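Side-chain contact in RabGAP/TBC protein (PDB 4P17), which probably acts as a GTPase-activating protein for Rab GTPases in the flagellum through its all-helical TBC domain: residues E79-N84 and L176-E181. Residues are numbered along the deposited sequence; the frame is centred on the assembly and turned at random.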
loop_
_atom_site.group_PDB
_atom_site.type_symbol
_atom_site.label_atom_id
_atom_site.label_comp_id
_atom_site.label_asym_id
_atom_site.label_seq_id
_atom_site.Cartn_x
_atom_site.Cartn_y
_atom_site.Cartn_z
ATOM N N GLU A 79 6.973 -12.864 5.769
ATOM C CA GLU A 79 6.508 -14.257 5.720
ATOM C C GLU A 79 5.231 -14.450 4.875
ATOM O O GLU A 79 5.210 -15.242 3.929
ATOM C CB GLU A 79 6.260 -14.769 7.145
ATOM C CG GLU A 79 5.762 -16.217 7.223
ATOM C CD GLU A 79 6.778 -17.215 6.716
ATOM O OE1 GLU A 79 7.961 -16.838 6.551
ATOM O OE2 GLU A 79 6.392 -18.375 6.470
ATOM N N THR A 80 4.155 -13.728 5.182
ATOM C CA THR A 80 2.925 -13.941 4.417
ATOM C C THR A 80 3.064 -13.586 2.921
ATOM O O THR A 80 2.386 -14.177 2.096
ATOM C CB THR A 80 1.736 -13.128 4.997
ATOM O OG1 THR A 80 2.029 -11.730 4.952
ATOM C CG2 THR A 80 1.468 -13.495 6.418
ATOM N N SER A 81 3.927 -12.639 2.559
ATOM C CA SER A 81 4.031 -12.235 1.144
ATOM C C SER A 81 4.763 -13.295 0.345
ATOM O O SER A 81 4.753 -13.284 -0.863
ATOM C CB SER A 81 4.801 -10.946 0.967
ATOM O OG SER A 81 6.142 -11.136 1.434
ATOM N N GLY A 82 5.468 -14.160 1.043
ATOM C CA GLY A 82 6.358 -15.090 0.402
ATOM C C GLY A 82 7.751 -14.555 0.134
ATOM O O GLY A 82 8.571 -15.252 -0.462
ATOM N N ALA A 83 8.043 -13.332 0.564
ATOM C CA ALA A 83 9.374 -12.756 0.334
ATOM C C ALA A 83 10.492 -13.534 1.039
ATOM O O ALA A 83 11.626 -13.574 0.523
ATOM C CB ALA A 83 9.412 -11.305 0.769
ATOM N N ASN A 84 10.200 -14.131 2.196
ATOM C CA ASN A 84 11.220 -14.911 2.930
ATOM C C ASN A 84 11.641 -16.121 2.114
ATOM O O ASN A 84 12.823 -16.444 2.034
ATOM C CB ASN A 84 10.715 -15.369 4.292
ATOM C CG ASN A 84 10.776 -14.274 5.354
ATOM O OD1 ASN A 84 11.585 -13.368 5.277
ATOM N ND2 ASN A 84 9.877 -14.355 6.347
ATOM N N LEU A 176 9.166 -6.168 -2.481
ATOM C CA LEU A 176 8.834 -5.654 -3.797
ATOM C C LEU A 176 8.791 -6.822 -4.815
ATOM O O LEU A 176 7.879 -6.925 -5.627
ATOM C CB LEU A 176 9.849 -4.589 -4.211
ATOM C CG LEU A 176 9.613 -3.960 -5.588
ATOM C CD1 LEU A 176 8.297 -3.160 -5.633
ATOM C CD2 LEU A 176 10.790 -3.080 -5.962
ATOM N N ALA A 177 9.783 -7.718 -4.770
ATOM C CA ALA A 177 9.780 -8.871 -5.665
ATOM C C ALA A 177 8.529 -9.720 -5.461
ATOM O O ALA A 177 7.835 -10.083 -6.425
ATOM C CB ALA A 177 11.030 -9.732 -5.433
ATOM N N ALA A 178 8.229 -10.043 -4.207
ATOM C CA ALA A 178 7.023 -10.820 -3.916
ATOM C C ALA A 178 5.772 -10.131 -4.469
ATOM O O ALA A 178 4.916 -10.757 -5.069
ATOM C CB ALA A 178 6.899 -11.056 -2.428
ATOM N N LEU A 179 5.706 -8.820 -4.329
ATOM C CA LEU A 179 4.539 -8.055 -4.760
ATOM C C LEU A 179 4.329 -8.069 -6.267
ATOM O O LEU A 179 3.243 -8.368 -6.766
ATOM C CB LEU A 179 4.699 -6.623 -4.246
ATOM C CG LEU A 179 3.728 -5.589 -4.776
ATOM C CD1 LEU A 179 2.376 -5.755 -4.058
ATOM C CD2 LEU A 179 4.270 -4.202 -4.582
ATOM N N VAL A 180 5.376 -7.715 -6.984
ATOM C CA VAL A 180 5.379 -7.654 -8.433
ATOM C C VAL A 180 5.261 -9.034 -9.033
ATOM O O VAL A 180 4.524 -9.217 -9.998
ATOM C CB VAL A 180 6.662 -7.006 -8.953
ATOM C CG1 VAL A 180 6.687 -6.966 -10.456
ATOM C CG2 VAL A 180 6.798 -5.608 -8.407
ATOM N N GLU A 181 6.009 -9.996 -8.498
ATOM C CA GLU A 181 6.113 -11.276 -9.177
ATOM C C GLU A 181 5.037 -12.284 -8.791
ATOM O O GLU A 181 4.684 -13.134 -9.613
ATOM C CB GLU A 181 7.498 -11.865 -8.937
ATOM C CG GLU A 181 8.589 -10.906 -9.390
ATOM C CD GLU A 181 9.954 -11.231 -8.847
ATOM O OE1 GLU A 181 10.252 -12.413 -8.513
ATOM O OE2 GLU A 181 10.738 -10.277 -8.718
#
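With chi1 at 62°, Ser-81 tucks OG between its own backbone N and carbonyl carbon, turning the hydroxyl back over the turn while CB faces Ala-178 of helix 169-183. Of residues 176-181, Ala-178 alone touches the turn, through its methyl. Ala-178 CB meets the carbonyl O of Ser-81 at 3.5 Å, lies 3.9 Å from both Ser-81 OG and Ala-83 N, and is 4.1 Å from Ala-83 CB. The chain that receives it is the joint between helices 73-80 and 83-88. Gly-82, with positive phi (86°), is the first residue to leave helical backbone angles after helix 73-80 and stands at the N-cap position of helix 83-88; a CB there would jam against the carbonyl O of Ser-81. Ser-81 OG accepts a hydrogen bond from Ala-83 N (3.0 Å), an ST turn, and is also hydrogen-bonded to the carbonyl O of Trp-77 one turn back. On the flank of the joint, Asn-84 ND2 gives an almost straight bond (175°) to the anti lone pair of Glu-79 OE1, 3.1 Å away, tying the two sides of the joint together. Replacing Ser-81 by alanine would remove OG, and is likely to leave Ala-83 N without its side-chain acceptor and Trp-77 O without the hydroxyl that pairs with it. Leu-175, Ile-183 and Trp-174 of helix 169-183 extend the cover over Ser-81 and Ala-83. No hydrogen bond crosses between the segments, so two distant parts of the TBC domain meet here by close van der Waals fit: Ser-81 OG finds Ala-83 N and Trp-77 O on its own side, and residues 176-181 contribute only the Ala-178 methyl.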